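Local coordinates for isochorismatase family protein (Enterococcus faecalis, PDB 2A67) that is of uncertain biological role but belongs to the isochorismatase family and probably works as a hydrolase, at residues 119-122 with 123-127; 148-151 with 152-156; 155-159 with 160-164. One frame throughout, in Å; residues are numbered along the deposited sequence.

How the contacts relate
Following the chain, contact 1 comes first and finishes helix 111-125, where residues 123-127 turn back on 119-122 before strand 128-137. Contact 2 opens later, within helix 146-157, and contact 3 begins where it ends, sharing Ala155 and Ile156 and leading the chain from that helix into strand 163-164. All three join consecutive segments in series, so none nests or closes a long loop; contacts 1 and 3 turn the chain at helix ends, while contact 2 is plain helix. The two helices lie beside each other, so Ile119 and Arg120 of contact 1 meet Trp157 and Phe161 of contact 3, while Arg120 also reaches Ile156 and His153 of contact 2. All three touch the second subunit.

Contact 1 of 3, residues 119-122 with 123-127; sequences IRMA and HGLGY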
ATOM      1  N   ILE D 119       0.568  -6.465  -1.447  1.00 24.73           N
ATOM      2  CA  ILE D 119       1.890  -6.307  -2.150  1.00 25.35           C
ATOM      3  C   ILE D 119       2.803  -5.373  -1.329  1.00 25.25           C
ATOM      4  O   ILE D 119       3.900  -5.760  -0.972  1.00 25.45           O
ATOM      5  CB  ILE D 119       1.696  -5.763  -3.564  1.00 24.88           C
ATOM      6  CG1 ILE D 119       1.125  -6.878  -4.467  1.00 22.45           C
ATOM      7  CG2 ILE D 119       3.060  -5.210  -4.160  1.00 24.82           C
ATOM      8  CD1 ILE D 119       0.637  -6.299  -5.818  1.00 20.27           C
ATOM      9  N   ARG D 120       2.294  -4.198  -0.953  1.00 24.82           N
ATOM     10  CA  ARG D 120       3.034  -3.227  -0.108  1.00 25.47           C
ATOM     11  C   ARG D 120       3.356  -3.815   1.241  1.00 25.65           C
ATOM     12  O   ARG D 120       4.488  -3.679   1.711  1.00 26.05           O
ATOM     13  CB  ARG D 120       2.272  -1.901   0.047  1.00 25.93           C
ATOM     14  CG  ARG D 120       1.971  -1.288  -1.333  1.00 24.61           C
ATOM     15  CD  ARG D 120       1.811   0.203  -1.278  1.00 22.43           C
ATOM     16  NE  ARG D 120       0.969   0.649  -2.414  1.00 21.67           N
ATOM     17  CZ  ARG D 120       1.127   1.795  -3.076  1.00 21.78           C
ATOM     18  NH1 ARG D 120       2.106   2.663  -2.758  1.00 20.45           N
ATOM     19  NH2 ARG D 120       0.287   2.091  -4.072  1.00 21.99           N
HETATM   20  N   MSE D 121       2.398  -4.531   1.826  1.00 23.46           N
HETATM   21  CA  MSE D 121       2.666  -5.237   3.089  1.00 24.75           C
HETATM   22  C   MSE D 121       3.733  -6.366   2.969  1.00 23.71           C
HETATM   23  O   MSE D 121       4.622  -6.461   3.797  1.00 22.19           O
HETATM   24  CB  MSE D 121       1.338  -5.777   3.669  1.00 26.48           C
HETATM   25  CG  MSE D 121       1.468  -6.332   5.051  1.00 33.49           C
HETATM   26 SE   MSE D 121       1.713  -4.944   6.490  1.00 49.44          SE
HETATM   27  CE  MSE D 121       1.159  -3.677   5.747  1.00 18.97           C
ATOM     28  N   ALA D 122       3.554  -7.254   2.008  1.00 22.62           N
ATOM     29  CA  ALA D 122       4.420  -8.381   1.841  1.00 22.95           C
ATOM     30  C   ALA D 122       5.831  -7.824   1.588  1.00 22.31           C
ATOM     31  O   ALA D 122       6.755  -8.316   2.177  1.00 23.71           O
ATOM     32  CB  ALA D 122       3.966  -9.193   0.648  1.00 22.85           C
ATOM     33  N   HIS D 123       5.979  -6.815   0.734  1.00 21.83           N
ATOM     34  CA  HIS D 123       7.332  -6.258   0.462  1.00 23.96           C
ATOM     35  C   HIS D 123       7.900  -5.717   1.798  1.00 24.92           C
ATOM     36  O   HIS D 123       9.088  -5.901   2.196  1.00 22.04           O
ATOM     37  CB  HIS D 123       7.232  -5.100  -0.541  1.00 22.79           C
ATOM     38  CG  HIS D 123       8.518  -4.327  -0.643  1.00 25.24           C
ATOM     39  ND1 HIS D 123       8.867  -3.307   0.233  1.00 21.24           N
ATOM     40  CD2 HIS D 123       9.595  -4.529  -1.440  1.00 26.02           C
ATOM     41  CE1 HIS D 123      10.084  -2.872  -0.077  1.00 29.47           C
ATOM     42  NE2 HIS D 123      10.550  -3.608  -1.075  1.00 22.90           N
ATOM     43  N   GLY D 124       7.024  -5.034   2.540  1.00 24.47           N
ATOM     44  CA  GLY D 124       7.480  -4.355   3.730  1.00 24.35           C
ATOM     45  C   GLY D 124       7.881  -5.298   4.850  1.00 25.47           C
ATOM     46  O   GLY D 124       8.692  -4.924   5.698  1.00 26.31           O
ATOM     47  N   LEU D 125       7.290  -6.490   4.882  1.00 24.45           N
ATOM     48  CA  LEU D 125       7.642  -7.554   5.824  1.00 25.48           C
ATOM     49  C   LEU D 125       8.900  -8.329   5.399  1.00 25.74           C
ATOM     50  O   LEU D 125       9.452  -9.084   6.189  1.00 26.09           O
ATOM     51  CB  LEU D 125       6.475  -8.549   5.969  1.00 25.29           C
ATOM     52  CG  LEU D 125       5.238  -7.885   6.617  1.00 26.63           C
ATOM     53  CD1 LEU D 125       4.042  -8.825   6.481  1.00 29.82           C
ATOM     54  CD2 LEU D 125       5.558  -7.504   8.075  1.00 28.26           C
ATOM     55  N   GLY D 126       9.347  -8.147   4.165  1.00 25.72           N
ATOM     56  CA  GLY D 126      10.664  -8.716   3.776  1.00 25.13           C
ATOM     57  C   GLY D 126      10.479  -9.838   2.762  1.00 26.61           C
ATOM     58  O   GLY D 126      11.463 -10.540   2.438  1.00 25.49           O
ATOM     59  N   TYR D 127       9.272 -10.035   2.220  1.00 23.91           N
ATOM     60  CA  TYR D 127       9.097 -11.081   1.177  1.00 24.81           C
ATOM     61  C   TYR D 127       9.507 -10.542  -0.147  1.00 25.51           C
ATOM     62  O   TYR D 127       9.376  -9.325  -0.404  1.00 25.41           O
ATOM     63  CB  TYR D 127       7.653 -11.655   1.040  1.00 25.30           C
ATOM     64  CG  TYR D 127       7.170 -12.318   2.293  1.00 26.29           C
ATOM     65  CD1 TYR D 127       7.494 -13.656   2.571  1.00 28.11           C
ATOM     66  CD2 TYR D 127       6.404 -11.594   3.240  1.00 29.79           C
ATOM     67  CE1 TYR D 127       7.089 -14.252   3.754  1.00 25.82           C
ATOM     68  CE2 TYR D 127       5.927 -12.214   4.440  1.00 27.48           C
ATOM     69  CZ  TYR D 127       6.288 -13.538   4.671  1.00 29.12           C
ATOM     70  OH  TYR D 127       5.889 -14.206   5.818  1.00 31.00           O
TER
HETATM   71  O   HOH W   1       6.767  -1.833   1.452  1.00 19.54           O
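The Tyr127 ring meets Ala122 with its edge: the carbonyl oxygen of Ala122 lies near the ring plane, 3.5 Å from CD2, and Ala122 CB stands a little farther off at 4.3 Å from the same carbon. The other flat group is the His123 imidazole. Its ND1 is 2.8 Å from a water, and that water donates to Arg120 O, an oxygen already taking the amide N-H of Gly124. Placing CG of His123 trans to its own nitrogen (chi1 169°) swings the ring beside its carbonyl carbon. Phe161 meets the imidazole edge-to-face, and His83 of the second subunit stacks on it.

The backbone ends the helix with a Schellman motif. Tyr127 N reaches back to Ala122 O at 3.0 Å, Gly126 N binds His123 O at 3.0 Å, and Gly126 itself takes a positive phi of 112°, at which a side chain would jam against the preceding carbonyl. One turn apart, exposed Leu125 lays CD1 3.9 Å from CG of buried Met121, modelled as selenomethionine; the two side chains pass at a slant, and Leu125 CG lies 3.2 Å from Met121 O.

The guanidinium of Arg120 extends from this turn to Asp116 of its own chain and Asp116 of the second subunit, so the helix contributes to the dimer interface. Helix 111-125 forms the crossover of a beta-alpha-beta unit: Ile119 and Ala122 lie on strands 103-109 and 128-137, and Ile119 and Arg120 also touch helix 146-157.

Contact 2 of 3, residues 148-151 with 152-156; sequences QIIQ and HHEAI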
ATOM      1  N   GLN D 148      -7.583   2.201 -16.358  1.00 30.34           N
ATOM      2  CA  GLN D 148      -6.727   3.280 -15.855  1.00 29.26           C
ATOM      3  C   GLN D 148      -6.189   2.968 -14.461  1.00 29.41           C
ATOM      4  O   GLN D 148      -5.016   3.269 -14.146  1.00 29.00           O
ATOM      5  CB  GLN D 148      -7.525   4.591 -15.765  1.00 29.75           C
ATOM      6  CG  GLN D 148      -7.914   5.235 -17.081  1.00 29.39           C
ATOM      7  CD  GLN D 148      -8.709   6.496 -16.843  1.00 29.01           C
ATOM      8  OE1 GLN D 148      -9.837   6.440 -16.361  1.00 31.18           O
ATOM      9  NE2 GLN D 148      -8.117   7.636 -17.132  1.00 27.84           N
ATOM     10  N   ILE D 149      -7.057   2.387 -13.627  1.00 29.06           N
ATOM     11  CA  ILE D 149      -6.691   1.952 -12.259  1.00 29.16           C
ATOM     12  C   ILE D 149      -5.615   0.866 -12.290  1.00 29.85           C
ATOM     13  O   ILE D 149      -4.626   0.941 -11.545  1.00 29.94           O
ATOM     14  CB  ILE D 149      -7.902   1.443 -11.431  1.00 29.74           C
ATOM     15  CG1 ILE D 149      -8.962   2.554 -11.250  1.00 29.77           C
ATOM     16  CG2 ILE D 149      -7.405   0.885 -10.030  1.00 27.82           C
ATOM     17  CD1 ILE D 149     -10.338   1.997 -10.857  1.00 27.78           C
ATOM     18  N   ILE D 150      -5.830  -0.137 -13.145  1.00 30.53           N
ATOM     19  CA  ILE D 150      -4.863  -1.207 -13.363  1.00 30.49           C
ATOM     20  C   ILE D 150      -3.534  -0.684 -13.864  1.00 31.61           C
ATOM     21  O   ILE D 150      -2.487  -1.059 -13.328  1.00 31.83           O
ATOM     22  CB  ILE D 150      -5.407  -2.293 -14.295  1.00 30.82           C
ATOM     23  CG1 ILE D 150      -6.447  -3.132 -13.562  1.00 28.57           C
ATOM     24  CG2 ILE D 150      -4.262  -3.234 -14.749  1.00 30.06           C
ATOM     25  CD1 ILE D 150      -7.427  -3.842 -14.454  1.00 28.75           C
ATOM     26  N   GLN D 151      -3.556   0.152 -14.902  1.00 31.45           N
ATOM     27  CA  GLN D 151      -2.335   0.788 -15.404  1.00 33.76           C
ATOM     28  C   GLN D 151      -1.559   1.534 -14.285  1.00 31.94           C
ATOM     29  O   GLN D 151      -0.327   1.382 -14.101  1.00 30.54           O
ATOM     30  CB  GLN D 151      -2.705   1.718 -16.571  1.00 33.75           C
ATOM     31  CG  GLN D 151      -1.614   2.597 -17.123  1.00 37.98           C
ATOM     32  CD  GLN D 151      -2.159   3.597 -18.197  1.00 40.57           C
ATOM     33  OE1 GLN D 151      -3.057   4.451 -17.935  1.00 44.41           O
ATOM     34  NE2 GLN D 151      -1.608   3.474 -19.438  1.00 48.88           N
ATOM     35  N   HIS D 152      -2.292   2.358 -13.550  1.00 28.63           N
ATOM     36  CA  HIS D 152      -1.722   3.152 -12.471  1.00 27.77           C
ATOM     37  C   HIS D 152      -1.002   2.306 -11.413  1.00 26.43           C
ATOM     38  O   HIS D 152       0.126   2.601 -11.092  1.00 27.32           O
ATOM     39  CB  HIS D 152      -2.833   3.984 -11.801  1.00 26.48           C
ATOM     40  CG  HIS D 152      -2.368   4.848 -10.661  1.00 26.27           C
ATOM     41  ND1 HIS D 152      -1.458   5.878 -10.814  1.00 23.89           N
ATOM     42  CD2 HIS D 152      -2.747   4.868  -9.356  1.00 25.57           C
ATOM     43  CE1 HIS D 152      -1.322   6.514  -9.655  1.00 25.04           C
ATOM     44  NE2 HIS D 152      -2.077   5.902  -8.752  1.00 23.97           N
ATOM     45  N   HIS D 153      -1.668   1.300 -10.866  1.00 26.05           N
ATOM     46  CA  HIS D 153      -1.134   0.568  -9.725  1.00 26.35           C
ATOM     47  C   HIS D 153      -0.019  -0.389 -10.161  1.00 26.64           C
ATOM     48  O   HIS D 153       0.989  -0.529  -9.484  1.00 28.14           O
ATOM     49  CB  HIS D 153      -2.251  -0.191  -9.004  1.00 25.45           C
ATOM     50  CG  HIS D 153      -3.027   0.677  -8.057  1.00 27.49           C
ATOM     51  ND1 HIS D 153      -4.060   1.493  -8.471  1.00 30.69           N
ATOM     52  CD2 HIS D 153      -2.847   0.940  -6.747  1.00 24.74           C
ATOM     53  CE1 HIS D 153      -4.488   2.224  -7.448  1.00 27.15           C
ATOM     54  NE2 HIS D 153      -3.757   1.914  -6.397  1.00 32.07           N
ATOM     55  N   GLU D 154      -0.204  -1.059 -11.288  1.00 27.53           N
ATOM     56  CA  GLU D 154       0.816  -1.957 -11.815  1.00 29.55           C
ATOM     57  C   GLU D 154       2.097  -1.215 -12.114  1.00 28.49           C
ATOM     58  O   GLU D 154       3.187  -1.734 -11.891  1.00 28.37           O
ATOM     59  CB  GLU D 154       0.256  -2.749 -13.018  1.00 30.56           C
ATOM     60  CG  GLU D 154      -0.733  -3.792 -12.540  1.00 31.99           C
ATOM     61  CD  GLU D 154      -1.179  -4.827 -13.612  1.00 33.90           C
ATOM     62  OE1 GLU D 154      -0.745  -4.678 -14.749  1.00 34.76           O
ATOM     63  OE2 GLU D 154      -2.041  -5.722 -13.297  1.00 38.49           O
ATOM     64  N   ALA D 155       1.985   0.027 -12.584  1.00 28.13           N
ATOM     65  CA  ALA D 155       3.204   0.843 -12.797  1.00 28.17           C
ATOM     66  C   ALA D 155       3.890   1.214 -11.484  1.00 27.69           C
ATOM     67  O   ALA D 155       5.128   1.299 -11.415  1.00 25.85           O
ATOM     68  CB  ALA D 155       2.897   2.108 -13.602  1.00 30.12           C
ATOM     69  N   ILE D 156       3.106   1.452 -10.433  1.00 26.56           N
ATOM     70  CA  ILE D 156       3.719   1.690  -9.113  1.00 25.08           C
ATOM     71  C   ILE D 156       4.452   0.427  -8.589  1.00 25.26           C
ATOM     72  O   ILE D 156       5.535   0.513  -8.030  1.00 25.25           O
ATOM     73  CB  ILE D 156       2.662   2.075  -8.069  1.00 24.79           C
ATOM     74  CG1 ILE D 156       1.984   3.422  -8.430  1.00 24.82           C
ATOM     75  CG2 ILE D 156       3.302   2.143  -6.653  1.00 23.33           C
ATOM     76  CD1 ILE D 156       0.754   3.682  -7.542  1.00 24.01           C
TER
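Gln148 O receives the amide of His152, the first of four successive i to i+4 bonds that make residues 148-156 a regular stretch of alpha helix, part of the beta-alpha-beta crossover from strand 128-137 to strand 163-164. The Gln148 side chain turns to the helix start instead, where OE1 accepts from Thr145 N.

Ile149 follows, and its carbonyl oxygen is gripped twice by one residue: His153 N binds it at 3.1 Å and His153 ND1 at 3.2 Å, from opposite faces of the carbonyl plane. The oxygen lies in the plane of the imidazole, on its ND1 edge, and the N-H points at it with an angle of 156°. This second bond helps to fix the rotation of the ring and places the hydrogen on ND1. The ring also runs alongside the Ile149 side chain, with CG2 3.7 Å from ND1. Its neighbours include Glu112 and Asp116, and the rings of His152 and His153 of the second subunit.

At Ile150 the side chain lies parallel to that of Glu154. With CG2 trans to the backbone nitrogen, the methyl sits over the flat of the carboxylate, 3.7 Å from CD and 3.6 Å from OE2, while OE2 itself accepts from Thr136 OG1.

Gln151 is on the exposed side, extended past CG, and packs against His143 of the second subunit. Its carbonyl takes the last of the bonds between 148-151 and 152-156: Ala155 N donates to Gln151 O at 3.1 Å, and the CB of Ala155 touches that same oxygen at 3.3 Å.

Contact 3 of 3, residues 155-159 with 160-164; sequences AIWAG and RFLTF
Trp157 and Leu162 form the tight part of this helix-to-strand turn: CB of Trp157 rests 3.8 Å from CG of Leu162. A chi1 of 57° puts that CG between the backbone nitrogen and carbonyl carbon of Leu162 and directs the branch against Trp157 CB. Trp157 O is held from opposite faces of its carbonyl plane by Phe161 N at 3.0 Å and Leu162 N at 3.2 Å. Gly159 N closes the turn on Leu162 O at 2.8 Å, approaching nearly in line with the C=O. Phe161 turns an edge to the helix, with Ile156 CG2 3.9 Å from CE2 in the ring plane, and its side chain crosses that of Trp157 at about a right angle.

The solvent side, with exposed Ala158 and Gly159, is looser. Ala158 CB lies at the edge of the Phe164 ring, 3.8 Å from CD2. An NH1 bond from Arg160 to Ile156 O is doubtful, since that oxygen clashes with the arginine CG.

Phe113 of the second subunit packs on Ile156 and Arg160. Within the chain, Trp157 NE1 binds Asp116 of helix 111-125, Leu162 and Phe164 lie on strand 128-137, and Thr163, in the outermost strand within this chain, is hydrogen-bonded to strand 128-137.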
ATOM      1  N   ALA D 155       1.985   0.027 -12.584  1.00 28.13           N
ATOM      2  CA  ALA D 155       3.204   0.843 -12.797  1.00 28.17           C
ATOM      3  C   ALA D 155       3.890   1.214 -11.484  1.00 27.69           C
ATOM      4  O   ALA D 155       5.128   1.299 -11.415  1.00 25.85           O
ATOM      5  CB  ALA D 155       2.897   2.108 -13.602  1.00 30.12           C
ATOM      6  N   ILE D 156       3.106   1.452 -10.433  1.00 26.56           N
ATOM      7  CA  ILE D 156       3.719   1.690  -9.113  1.00 25.08           C
ATOM      8  C   ILE D 156       4.452   0.427  -8.589  1.00 25.26           C
ATOM      9  O   ILE D 156       5.535   0.513  -8.030  1.00 25.25           O
ATOM     10  CB  ILE D 156       2.662   2.075  -8.069  1.00 24.79           C
ATOM     11  CG1 ILE D 156       1.984   3.422  -8.430  1.00 24.82           C
ATOM     12  CG2 ILE D 156       3.302   2.143  -6.653  1.00 23.33           C
ATOM     13  CD1 ILE D 156       0.754   3.682  -7.542  1.00 24.01           C
ATOM     14  N   TRP D 157       3.843  -0.739  -8.740  1.00 25.07           N
ATOM     15  CA  TRP D 157       4.417  -1.954  -8.196  1.00 24.80           C
ATOM     16  C   TRP D 157       5.716  -2.383  -8.930  1.00 25.53           C
ATOM     17  O   TRP D 157       6.637  -2.863  -8.287  1.00 25.92           O
ATOM     18  CB  TRP D 157       3.436  -3.104  -8.308  1.00 24.81           C
ATOM     19  CG  TRP D 157       2.048  -2.815  -7.674  1.00 24.77           C
ATOM     20  CD1 TRP D 157       1.727  -1.952  -6.622  1.00 26.74           C
ATOM     21  CD2 TRP D 157       0.853  -3.478  -8.028  1.00 23.33           C
ATOM     22  NE1 TRP D 157       0.351  -2.019  -6.368  1.00 23.65           N
ATOM     23  CE2 TRP D 157      -0.191  -2.982  -7.181  1.00 22.95           C
ATOM     24  CE3 TRP D 157       0.550  -4.452  -8.997  1.00 25.40           C
ATOM     25  CZ2 TRP D 157      -1.529  -3.393  -7.305  1.00 26.24           C
ATOM     26  CZ3 TRP D 157      -0.781  -4.894  -9.116  1.00 26.26           C
ATOM     27  CH2 TRP D 157      -1.831  -4.343  -8.232  1.00 26.31           C
ATOM     28  N   ALA D 158       5.765  -2.195 -10.231  1.00 25.79           N
ATOM     29  CA  ALA D 158       6.901  -2.707 -11.048  1.00 27.10           C
ATOM     30  C   ALA D 158       8.197  -2.158 -10.518  1.00 28.23           C
ATOM     31  O   ALA D 158       8.382  -0.931 -10.450  1.00 28.59           O
ATOM     32  CB  ALA D 158       6.720  -2.325 -12.500  1.00 26.51           C
ATOM     33  N   GLY D 159       9.078  -3.052 -10.080  1.00 28.63           N
ATOM     34  CA  GLY D 159      10.411  -2.617  -9.677  1.00 30.96           C
ATOM     35  C   GLY D 159      10.468  -2.161  -8.227  1.00 32.42           C
ATOM     36  O   GLY D 159      11.357  -2.562  -7.461  1.00 33.80           O
ATOM     37  N   ARG D 160       9.487  -1.384  -7.761  1.00 32.77           N
ATOM     38  CA  ARG D 160       9.626  -0.959  -6.374  1.00 30.11           C
ATOM     39  C   ARG D 160       9.114  -1.930  -5.338  1.00 28.18           C
ATOM     40  O   ARG D 160       9.716  -2.052  -4.253  1.00 27.00           O
ATOM     41  CB  ARG D 160       9.163   0.470  -6.192  1.00 34.56           C
ATOM     42  CG  ARG D 160       7.769   0.642  -6.283  1.00 36.44           C
ATOM     43  CD  ARG D 160       7.346   1.889  -5.535  1.00 41.38           C
ATOM     44  NE  ARG D 160       7.995   3.113  -6.002  1.00 40.61           N
ATOM     45  CZ  ARG D 160       8.032   3.600  -7.236  1.00 41.02           C
ATOM     46  NH1 ARG D 160       7.485   2.979  -8.292  1.00 42.88           N
ATOM     47  NH2 ARG D 160       8.649   4.761  -7.401  1.00 43.20           N
ATOM     48  N   PHE D 161       8.088  -2.701  -5.669  1.00 25.25           N
ATOM     49  CA  PHE D 161       7.619  -3.694  -4.720  1.00 25.52           C
ATOM     50  C   PHE D 161       7.791  -5.126  -5.215  1.00 24.68           C
ATOM     51  O   PHE D 161       7.797  -6.062  -4.394  1.00 24.77           O
ATOM     52  CB  PHE D 161       6.112  -3.520  -4.360  1.00 23.41           C
ATOM     53  CG  PHE D 161       5.793  -2.184  -3.699  1.00 24.71           C
ATOM     54  CD1 PHE D 161       6.172  -1.925  -2.394  1.00 26.11           C
ATOM     55  CD2 PHE D 161       5.096  -1.213  -4.384  1.00 25.34           C
ATOM     56  CE1 PHE D 161       5.899  -0.671  -1.804  1.00 26.42           C
ATOM     57  CE2 PHE D 161       4.811   0.039  -3.800  1.00 28.50           C
ATOM     58  CZ  PHE D 161       5.243   0.313  -2.521  1.00 24.29           C
ATOM     59  N   LEU D 162       7.793  -5.302  -6.538  1.00 24.39           N
ATOM     60  CA  LEU D 162       7.758  -6.661  -7.123  1.00 24.51           C
ATOM     61  C   LEU D 162       8.412  -6.646  -8.514  1.00 24.96           C
ATOM     62  O   LEU D 162       8.714  -5.594  -9.062  1.00 26.29           O
ATOM     63  CB  LEU D 162       6.313  -7.246  -7.154  1.00 24.15           C
ATOM     64  CG  LEU D 162       5.184  -6.475  -7.900  1.00 25.52           C
ATOM     65  CD1 LEU D 162       5.409  -6.535  -9.438  1.00 26.42           C
ATOM     66  CD2 LEU D 162       3.838  -7.113  -7.557  1.00 26.29           C
ATOM     67  N   THR D 163       8.672  -7.831  -9.047  1.00 25.66           N
ATOM     68  CA  THR D 163       9.135  -7.963 -10.409  1.00 24.15           C
ATOM     69  C   THR D 163       8.026  -8.595 -11.203  1.00 23.66           C
ATOM     70  O   THR D 163       7.539  -9.651 -10.805  1.00 23.44           O
ATOM     71  CB  THR D 163      10.363  -8.952 -10.462  1.00 26.05           C
ATOM     72  OG1 THR D 163      11.391  -8.518  -9.560  1.00 25.12           O
ATOM     73  CG2 THR D 163      10.952  -9.041 -11.914  1.00 24.80           C
ATOM     74  N   PHE D 164       7.706  -8.031 -12.377  1.00 23.90           N
ATOM     75  CA  PHE D 164       6.809  -8.704 -13.301  1.00 24.20           C
ATOM     76  C   PHE D 164       7.537  -9.799 -14.010  1.00 26.94           C
ATOM     77  O   PHE D 164       8.640  -9.589 -14.473  1.00 23.73           O
ATOM     78  CB  PHE D 164       6.209  -7.733 -14.304  1.00 24.64           C
ATOM     79  CG  PHE D 164       4.993  -7.005 -13.722  1.00 24.18           C
ATOM     80  CD1 PHE D 164       3.738  -7.567 -13.814  1.00 25.65           C
ATOM     81  CD2 PHE D 164       5.167  -5.798 -13.054  1.00 24.79           C
ATOM     82  CE1 PHE D 164       2.597  -6.923 -13.192  1.00 23.74           C
ATOM     83  CE2 PHE D 164       4.052  -5.118 -12.473  1.00 26.80           C
ATOM     84  CZ  PHE D 164       2.787  -5.691 -12.577  1.00 25.08           C
TER